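Local coordinates for protein Protease/Reverse transcriptase/ribonuclease H (Eastern chimpanzee simian foamy virus, PDB 7KSF) that combines an aspartyl protease, a reverse transcriptase that copies viral RNA into DNA and a ribonuclease H in one polyprotein chain for foamy virus replication, at residues A232-T237 and N304-V309; R240-T245 and D317-H322; L247-G252 and D310-S315. The protein carries 1 engineered substitution. All coordinates share one frame; numbering follows the deposited sequence.

How the interactions relate
From the N terminus, the chain runs through helix 231-237 and strand 243-249, leaves for more than fifty residues that include helix 287-299, then returns through strands 306-308 and 311-316 and into helix 319-336. Interaction 1 closes the first loop, setting helix 231-237 on strand 306-308. Interaction 2 starts and ends later, so the two cross; interaction 1 crosses interaction 3 in the same way. Interaction 3 falls within the span of interaction 2, pairing strands 243-249 and 311-316, while interaction 2 brings the start of helix 319-336 to strand 243-249. A probable hydrogen bond from Tyr-313 N to Gln-306 O joins the hairpin strands, and all three contacts reach the same antiparallel sheet.

Interaction 1. Residues A232-T237 and N304-V309; sequences AGILAT and NVQVYV
Ile-234 of the helix reaches down to strand 306-308 and divides its two branches between residues of the strand. Its CD1 lies 3.6 Å from Val-307 O and comes in at the edge of the Tyr-308 ring, in plane, 4.0 Å from CD1 of that ring. The CG2 branch, anti to the backbone N (chi1 -73° for CG1), instead meets Gln-306, 4.0 Å from its CB; the two side chains lie alongside, running in opposite senses. Gln-306 bends at chi2 (-60°), which brings its amide beside Thr-237, with Gln-306 NE2 3.5 Å from Thr-237 OG1. That hydroxyl is held by its own helix, bonding back to Ile-234 O at 3.1 Å, tilted out of the carbonyl plane.

Further out, the Tyr-308 hydroxyl is hydrogen-bonded to Thr-547 OG1, on helix 542-549. Val-307 turns its side chain to the other side of the strand, onto Val-295 and Leu-299 of helix 287-299, so the strand is packed between two helices. The short helix and strand axes come within 9.3 Å and run nearly antiparallel, at 158°. This is helix-on-sheet packing in the reverse transcriptase palm, on the strand that leads into the Tyr-Val-Asp-Asp (YXDD) hairpin of residues 308-311.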
loop_
_atom_site.group_PDB
_atom_site.type_symbol
_atom_site.label_atom_id
_atom_site.label_comp_id
_atom_site.label_asym_id
_atom_site.label_seq_id
_atom_site.Cartn_x
_atom_site.Cartn_y
_atom_site.Cartn_z
ATOM N N ALA A 232 -3.716 3.243 16.169
ATOM C CA ALA A 232 -4.230 2.196 17.046
ATOM C C ALA A 232 -5.714 2.390 17.335
ATOM O O ALA A 232 -6.508 1.452 17.201
ATOM C CB ALA A 232 -3.425 2.161 18.346
ATOM N N GLY A 233 -6.109 3.603 17.729
ATOM C CA GLY A 233 -7.496 3.838 18.093
ATOM C C GLY A 233 -8.466 3.606 16.951
ATOM O O GLY A 233 -9.601 3.182 17.174
ATOM N N ILE A 234 -8.034 3.879 15.717
ATOM C CA ILE A 234 -8.889 3.634 14.560
ATOM C C ILE A 234 -9.051 2.140 14.320
ATOM O O ILE A 234 -10.168 1.641 14.147
ATOM C CB ILE A 234 -8.329 4.346 13.315
ATOM C CG1 ILE A 234 -8.554 5.854 13.412
ATOM C CG2 ILE A 234 -8.962 3.785 12.043
ATOM C CD1 ILE A 234 -8.107 6.615 12.184
ATOM N N LEU A 235 -7.938 1.400 14.315
ATOM C CA LEU A 235 -7.989 -0.024 13.997
ATOM C C LEU A 235 -8.806 -0.824 15.001
ATOM O O LEU A 235 -9.221 -1.944 14.688
ATOM C CB LEU A 235 -6.572 -0.592 13.912
ATOM C CG LEU A 235 -5.696 -0.069 12.771
ATOM C CD1 LEU A 235 -4.291 -0.625 12.885
ATOM C CD2 LEU A 235 -6.295 -0.410 11.420
ATOM N N ALA A 236 -9.045 -0.284 16.197
ATOM C CA ALA A 236 -9.818 -1.005 17.203
ATOM C C ALA A 236 -11.315 -0.916 16.930
ATOM O O ALA A 236 -12.043 -1.894 17.131
ATOM C CB ALA A 236 -9.495 -0.462 18.597
ATOM N N THR A 237 -11.788 0.235 16.462
ATOM C CA THR A 237 -13.208 0.476 16.247
ATOM C C THR A 237 -13.702 0.037 14.877
ATOM O O THR A 237 -14.884 0.221 14.576
ATOM C CB THR A 237 -13.525 1.965 16.434
ATOM O OG1 THR A 237 -12.677 2.738 15.582
ATOM C CG2 THR A 237 -13.295 2.385 17.872
ATOM N N ASN A 304 -20.852 3.210 8.870
ATOM C CA ASN A 304 -19.518 2.670 9.115
ATOM C C ASN A 304 -18.467 3.360 8.256
ATOM O O ASN A 304 -18.552 3.352 7.029
ATOM C CB ASN A 304 -19.495 1.162 8.852
ATOM C CG ASN A 304 -20.460 0.403 9.739
ATOM O OD1 ASN A 304 -21.274 0.998 10.444
ATOM N ND2 ASN A 304 -20.375 -0.922 9.707
ATOM N N VAL A 305 -17.470 3.948 8.911
ATOM C CA VAL A 305 -16.392 4.628 8.206
ATOM C C VAL A 305 -15.156 4.781 9.084
ATOM O O VAL A 305 -15.239 4.710 10.308
ATOM C CB VAL A 305 -16.826 6.027 7.727
ATOM C CG1 VAL A 305 -17.163 6.920 8.911
ATOM C CG2 VAL A 305 -15.740 6.652 6.867
ATOM N N GLN A 306 -14.012 5.007 8.447
ATOM C CA GLN A 306 -12.770 5.223 9.168
ATOM C C GLN A 306 -11.836 5.956 8.221
ATOM O O GLN A 306 -11.599 5.489 7.108
ATOM C CB GLN A 306 -12.156 3.892 9.601
ATOM C CG GLN A 306 -13.049 3.070 10.515
ATOM C CD GLN A 306 -13.398 3.799 11.797
ATOM O OE1 GLN A 306 -12.838 4.851 12.098
ATOM N NE2 GLN A 306 -14.331 3.241 12.559
ATOM N N VAL A 307 -11.305 7.094 8.646
ATOM C CA VAL A 307 -10.410 7.838 7.773
ATOM C C VAL A 307 -9.057 8.158 8.393
ATOM O O VAL A 307 -8.979 8.772 9.456
ATOM C CB VAL A 307 -11.059 9.155 7.310
ATOM C CG1 VAL A 307 -10.103 9.936 6.418
ATOM C CG2 VAL A 307 -12.362 8.876 6.584
ATOM N N TYR A 308 -7.995 7.750 7.711
ATOM C CA TYR A 308 -6.645 8.040 8.163
ATOM C C TYR A 308 -5.954 8.712 6.991
ATOM O O TYR A 308 -5.840 8.129 5.913
ATOM C CB TYR A 308 -5.917 6.761 8.571
ATOM C CG TYR A 308 -4.581 7.005 9.235
ATOM C CD1 TYR A 308 -4.502 7.284 10.594
ATOM C CD2 TYR A 308 -3.401 6.957 8.507
ATOM C CE1 TYR A 308 -3.283 7.509 11.206
ATOM C CE2 TYR A 308 -2.179 7.180 9.110
ATOM C CZ TYR A 308 -2.126 7.456 10.460
ATOM O OH TYR A 308 -0.910 7.679 11.066
ATOM N N VAL A 309 -5.495 9.940 7.194
ATOM C CA VAL A 309 -4.823 10.674 6.133
ATOM C C VAL A 309 -5.689 10.749 4.866
ATOM O O VAL A 309 -6.861 11.117 4.933
ATOM C CB VAL A 309 -3.430 10.076 5.845
ATOM C CG1 VAL A 309 -2.680 10.941 4.841
ATOM C CG2 VAL A 309 -2.637 9.945 7.135
#

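Interaction 2. Residues R240-T245 and D317-H322; sequences RQKYKT and DDPKEH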
loop_
_atom_site.group_PDB
_atom_site.type_symbol
_atom_site.label_atom_id
_atom_site.label_comp_id
_atom_site.label_asym_id
_atom_site.label_seq_id
_atom_site.Cartn_x
_atom_site.Cartn_y
_atom_site.Cartn_z
ATOM N N ARG A 240 -15.470 -4.992 10.079
ATOM C CA ARG A 240 -15.241 -5.738 8.811
ATOM C C ARG A 240 -16.531 -6.451 8.387
ATOM O O ARG A 240 -16.938 -7.399 9.086
ATOM C CB ARG A 240 -14.095 -6.741 8.983
ATOM C CG ARG A 240 -12.866 -6.429 8.144
ATOM C CD ARG A 240 -11.571 -6.698 8.887
ATOM N NE ARG A 240 -11.745 -7.647 9.979
ATOM C CZ ARG A 240 -10.922 -8.656 10.236
ATOM N NH1 ARG A 240 -9.857 -8.853 9.476
ATOM N NH2 ARG A 240 -11.165 -9.465 11.252
ATOM N N GLN A 241 -17.148 -6.004 7.284
ATOM C CA GLN A 241 -18.369 -6.619 6.776
ATOM C C GLN A 241 -18.071 -7.436 5.523
ATOM O O GLN A 241 -16.943 -7.905 5.334
ATOM C CB GLN A 241 -19.427 -5.557 6.486
ATOM C CG GLN A 241 -19.774 -4.672 7.680
ATOM C CD GLN A 241 -20.954 -5.192 8.483
ATOM O OE1 GLN A 241 -22.105 -5.053 8.071
ATOM N NE2 GLN A 241 -20.673 -5.796 9.634
ATOM N N LYS A 242 -19.082 -7.627 4.671
ATOM C CA LYS A 242 -18.910 -8.472 3.494
ATOM C C LYS A 242 -17.932 -7.842 2.509
ATOM O O LYS A 242 -16.852 -8.386 2.250
ATOM C CB LYS A 242 -20.263 -8.732 2.831
ATOM C CG LYS A 242 -20.206 -9.733 1.690
ATOM C CD LYS A 242 -21.597 -10.026 1.153
ATOM C CE LYS A 242 -21.567 -10.955 -0.056
ATOM N NZ LYS A 242 -22.918 -11.071 -0.678
ATOM N N TYR A 243 -18.289 -6.690 1.952
ATOM C CA TYR A 243 -17.437 -5.985 1.008
ATOM C C TYR A 243 -16.685 -4.863 1.712
ATOM O O TYR A 243 -17.169 -4.278 2.684
ATOM C CB TYR A 243 -18.255 -5.408 -0.150
ATOM C CG TYR A 243 -19.132 -6.417 -0.849
ATOM C CD1 TYR A 243 -20.477 -6.531 -0.532
ATOM C CD2 TYR A 243 -18.619 -7.255 -1.829
ATOM C CE1 TYR A 243 -21.285 -7.447 -1.164
ATOM C CE2 TYR A 243 -19.421 -8.180 -2.469
ATOM C CZ TYR A 243 -20.755 -8.271 -2.134
ATOM O OH TYR A 243 -21.559 -9.189 -2.766
ATOM N N LYS A 244 -15.490 -4.571 1.209
ATOM C CA LYS A 244 -14.644 -3.525 1.762
ATOM C C LYS A 244 -14.144 -2.630 0.634
ATOM O O LYS A 244 -13.795 -3.118 -0.443
ATOM C CB LYS A 244 -13.464 -4.120 2.533
ATOM C CG LYS A 244 -13.892 -4.940 3.736
ATOM C CD LYS A 244 -13.070 -6.202 3.861
ATOM C CE LYS A 244 -13.691 -7.154 4.866
ATOM N NZ LYS A 244 -13.007 -8.469 4.855
ATOM N N THR A 245 -14.117 -1.326 0.895
ATOM C CA THR A 245 -13.790 -0.328 -0.115
ATOM C C THR A 245 -12.874 0.728 0.481
ATOM O O THR A 245 -13.157 1.262 1.557
ATOM C CB THR A 245 -15.055 0.342 -0.659
ATOM O OG1 THR A 245 -15.876 -0.638 -1.306
ATOM C CG2 THR A 245 -14.695 1.440 -1.651
ATOM N N ASP A 317 -22.156 -5.108 4.887
ATOM C CA ASP A 317 -22.422 -6.514 4.608
ATOM C C ASP A 317 -23.416 -6.688 3.468
ATOM O O ASP A 317 -23.250 -7.581 2.627
ATOM C CB ASP A 317 -22.922 -7.213 5.876
ATOM C CG ASP A 317 -24.083 -6.485 6.533
ATOM O OD1 ASP A 317 -24.268 -5.278 6.262
ATOM O OD2 ASP A 317 -24.807 -7.118 7.333
ATOM N N ASP A 318 -24.443 -5.857 3.420
ATOM C CA ASP A 318 -25.449 -5.972 2.374
ATOM C C ASP A 318 -24.868 -5.480 1.052
ATOM O O ASP A 318 -24.368 -4.349 0.990
ATOM C CB ASP A 318 -26.688 -5.171 2.753
ATOM C CG ASP A 318 -27.946 -5.704 2.106
ATOM O OD1 ASP A 318 -27.887 -6.092 0.922
ATOM O OD2 ASP A 318 -28.993 -5.745 2.787
ATOM N N PRO A 319 -24.892 -6.289 -0.014
ATOM C CA PRO A 319 -24.320 -5.824 -1.288
ATOM C C PRO A 319 -25.003 -4.589 -1.839
ATOM O O PRO A 319 -24.331 -3.721 -2.412
ATOM C CB PRO A 319 -24.503 -7.036 -2.215
ATOM C CG PRO A 319 -24.614 -8.204 -1.301
ATOM C CD PRO A 319 -25.312 -7.699 -0.075
ATOM N N LYS A 320 -26.325 -4.477 -1.681
ATOM C CA LYS A 320 -27.025 -3.309 -2.206
ATOM C C LYS A 320 -26.759 -2.072 -1.360
ATOM O O LYS A 320 -26.666 -0.960 -1.894
ATOM C CB LYS A 320 -28.529 -3.588 -2.296
ATOM C CG LYS A 320 -29.243 -3.695 -0.951
ATOM C CD LYS A 320 -30.758 -3.672 -1.105
ATOM C CE LYS A 320 -31.453 -3.607 0.253
ATOM N NZ LYS A 320 -31.119 -2.360 1.001
ATOM N N GLU A 321 -26.623 -2.240 -0.040
ATOM C CA GLU A 321 -26.419 -1.093 0.836
ATOM C C GLU A 321 -25.005 -0.538 0.733
ATOM O O GLU A 321 -24.803 0.665 0.919
ATOM C CB GLU A 321 -26.724 -1.472 2.290
ATOM C CG GLU A 321 -26.854 -0.275 3.221
ATOM C CD GLU A 321 -26.830 -0.664 4.686
ATOM O OE1 GLU A 321 -26.336 -1.767 5.001
ATOM O OE2 GLU A 321 -27.305 0.135 5.521
ATOM N N HIS A 322 -24.023 -1.393 0.443
ATOM C CA HIS A 322 -22.658 -0.913 0.251
ATOM C C HIS A 322 -22.593 0.095 -0.890
ATOM O O HIS A 322 -21.919 1.126 -0.778
ATOM C CB HIS A 322 -21.719 -2.092 -0.013
ATOM C CG HIS A 322 -20.267 -1.723 -0.004
ATOM N ND1 HIS A 322 -19.724 -0.853 0.916
ATOM C CD2 HIS A 322 -19.243 -2.115 -0.800
ATOM C CE1 HIS A 322 -18.430 -0.722 0.685
ATOM N NE2 HIS A 322 -18.113 -1.478 -0.351
#
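Thr-245 and His-322 meet with the threonine hydroxyl at the rim of the imidazole and near its plane: OG1 is 2.6 Å from NE2 in a hydrogen bond that either could donate. The same hydroxyl is bonded to Gly-348 N, so it links the histidine to the next strand of the sheet. With CG anti to its backbone N (chi1 -171°), His-322 swings its ring from the helix toward strand 243-249, where CD2 touches Tyr-243 CB at 3.5 Å and one ring face has the Tyr-243 carbonyl near its rim. The fold here is a palm sheet backed by a helix: strand 311-316 ends, and helix 319-336 begins and packs on the sheet, with Asp-318 as its N-cap, accepting a weak bond from Lys-320 N. Pro-319, in the first turn, meets the Tyr-243 ring with CG at its edge, in plane, while its CB is 3.4 Å from Tyr-243 CE1. Lys-242 CB lies 3.2 Å from Asp-317 O. Extended beyond CG, the lysine runs alongside the tyrosine: Lys-242 CG rests 3.8 Å above one face of the Tyr-243 ring, offset toward the rim. Lys-242 NZ makes a weak 3.1 Å bond to Tyr-243 OH and also approaches Pro-319 CG.

Interaction 3. Residues L247-G252 and D310-S315; sequences LDLANG and DDIYLS
Leu-249 leans over the carbonyl of Asp-310 and ends on Ile-312. Starting from the backbone, its CB is 3.6 Å from Asp-310 O; CG, placed beside the leucine N by chi1 of -59°, sits close to the same oxygen; CD1 still touches it, at 3.5 Å. Only CD2 leaves the carbonyl, meeting Ile-312 CD1 at 4.2 Å as the two side chains cross at a slant. Helix 287-299 closes on this apolar pair, with Phe-291 against Leu-249 and Leu-299 against Ile-312.

The backbones run antiparallel, at 156°. Leu-247 N to Ile-312 O and Ile-312 N to Leu-247 O are both weak, at 3.3 Å, so the pairing is loose here; Leu-249 N also reaches Asp-310 O weakly. Asp-248 turns the other way from its leucine neighbours. Its OD1 comes within 2.7 Å of Asp-310 OD2, with the carboxylate planes 79° apart, and lies 3.7 Å from Asp-311 OD1. Lys-344 also touches Asp-248. Asp-310 and Asp-311 belong to the YXDD turn of reverse transcriptases. Three carboxylates converging without a modelled cation between them are consistent with a polymerase site for divalent metal ions, as in related enzymes, where the corresponding aspartates hold magnesium.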
loop_
_atom_site.group_PDB
_atom_site.type_symbol
_atom_site.label_atom_id
_atom_site.label_comp_id
_atom_site.label_asym_id
_atom_site.label_seq_id
_atom_site.Cartn_x
_atom_site.Cartn_y
_atom_site.Cartn_z
ATOM N N LEU A 247 -10.727 4.365 -0.672
ATOM C CA LEU A 247 -10.632 5.435 -1.659
ATOM C C LEU A 247 -9.467 6.341 -1.297
ATOM O O LEU A 247 -9.471 6.963 -0.233
ATOM C CB LEU A 247 -11.921 6.251 -1.722
ATOM C CG LEU A 247 -13.152 5.528 -2.246
ATOM C CD1 LEU A 247 -14.359 6.430 -2.116
ATOM C CD2 LEU A 247 -12.931 5.125 -3.692
ATOM N N ASP A 248 -8.486 6.429 -2.186
ATOM C CA ASP A 248 -7.324 7.274 -1.961
ATOM C C ASP A 248 -7.616 8.680 -2.467
ATOM O O ASP A 248 -8.031 8.860 -3.616
ATOM C CB ASP A 248 -6.095 6.698 -2.665
ATOM C CG ASP A 248 -4.869 7.574 -2.507
ATOM O OD1 ASP A 248 -4.780 8.304 -1.498
ATOM O OD2 ASP A 248 -3.991 7.529 -3.396
ATOM N N LEU A 249 -7.404 9.672 -1.607
ATOM C CA LEU A 249 -7.592 11.058 -2.002
ATOM C C LEU A 249 -6.330 11.596 -2.672
ATOM O O LEU A 249 -5.240 11.034 -2.547
ATOM C CB LEU A 249 -7.968 11.916 -0.791
ATOM C CG LEU A 249 -9.254 11.487 -0.072
ATOM C CD1 LEU A 249 -9.571 12.411 1.095
ATOM C CD2 LEU A 249 -10.423 11.424 -1.040
ATOM N N ALA A 250 -6.493 12.698 -3.401
ATOM C CA ALA A 250 -5.407 13.261 -4.204
ATOM C C ALA A 250 -4.726 14.392 -3.434
ATOM O O ALA A 250 -4.835 15.574 -3.766
ATOM C CB ALA A 250 -5.938 13.742 -5.549
ATOM N N ASN A 251 -3.995 13.997 -2.390
ATOM C CA ASN A 251 -3.333 14.930 -1.476
ATOM C C ASN A 251 -4.235 16.009 -0.864
ATOM O O ASN A 251 -4.083 17.206 -1.102
ATOM C CB ASN A 251 -2.116 15.577 -2.147
ATOM C CG ASN A 251 -0.887 14.684 -2.118
ATOM O OD1 ASN A 251 -0.994 13.464 -1.983
ATOM N ND2 ASN A 251 0.288 15.292 -2.236
ATOM N N GLY A 252 -5.184 15.534 -0.055
ATOM C CA GLY A 252 -6.303 16.364 0.366
ATOM C C GLY A 252 -5.877 17.649 1.044
ATOM O O GLY A 252 -6.554 18.674 0.933
ATOM N N ASP A 310 -5.109 10.394 3.724
ATOM C CA ASP A 310 -5.825 10.338 2.450
ATOM C C ASP A 310 -6.846 9.201 2.343
ATOM O O ASP A 310 -7.932 9.380 1.792
ATOM C CB ASP A 310 -4.829 10.252 1.291
ATOM C CG ASP A 310 -3.940 9.029 1.376
ATOM O OD1 ASP A 310 -4.112 8.235 2.323
ATOM O OD2 ASP A 310 -3.069 8.862 0.496
ATOM N N ASP A 311 -6.480 8.034 2.861
ATOM C CA ASP A 311 -7.321 6.837 2.799
ATOM C C ASP A 311 -8.657 6.890 3.544
ATOM O O ASP A 311 -8.762 7.466 4.626
ATOM C CB ASP A 311 -6.527 5.614 3.264
ATOM C CG ASP A 311 -5.280 5.379 2.434
ATOM O OD1 ASP A 311 -5.110 6.069 1.407
ATOM O OD2 ASP A 311 -4.472 4.506 2.808
ATOM N N ILE A 312 -9.670 6.273 2.942
ATOM C CA ILE A 312 -11.014 6.200 3.510
ATOM C C ILE A 312 -11.480 4.742 3.529
ATOM O O ILE A 312 -11.195 3.986 2.600
ATOM C CB ILE A 312 -12.015 7.049 2.711
ATOM C CG1 ILE A 312 -11.563 8.509 2.668
ATOM C CG2 ILE A 312 -13.407 6.940 3.314
ATOM C CD1 ILE A 312 -12.516 9.425 1.937
ATOM N N TYR A 313 -12.184 4.349 4.585
ATOM C CA TYR A 313 -12.660 2.969 4.716
ATOM C C TYR A 313 -14.182 2.836 4.814
ATOM O O TYR A 313 -14.833 3.555 5.571
ATOM C CB TYR A 313 -11.998 2.300 5.921
ATOM C CG TYR A 313 -12.330 0.830 6.069
ATOM C CD1 TYR A 313 -13.432 0.418 6.803
ATOM C CD2 TYR A 313 -11.532 -0.141 5.478
ATOM C CE1 TYR A 313 -13.736 -0.924 6.940
ATOM C CE2 TYR A 313 -11.828 -1.484 5.611
ATOM C CZ TYR A 313 -12.929 -1.869 6.344
ATOM O OH TYR A 313 -13.228 -3.207 6.478
ATOM N N LEU A 314 -14.736 1.903 4.041
ATOM C CA LEU A 314 -16.168 1.646 4.032
ATOM C C LEU A 314 -16.373 0.145 3.949
ATOM O O LEU A 314 -15.770 -0.512 3.097
ATOM C CB LEU A 314 -16.864 2.344 2.861
ATOM C CG LEU A 314 -18.388 2.229 2.893
ATOM C CD1 LEU A 314 -18.917 2.649 4.255
ATOM C CD2 LEU A 314 -18.998 3.079 1.796
ATOM N N SER A 315 -17.216 -0.390 4.832
ATOM C CA SER A 315 -17.449 -1.831 4.885
ATOM C C SER A 315 -18.906 -2.071 5.255
ATOM O O SER A 315 -19.317 -1.769 6.379
ATOM C CB SER A 315 -16.510 -2.501 5.886
ATOM O OG SER A 315 -16.655 -3.909 5.862
#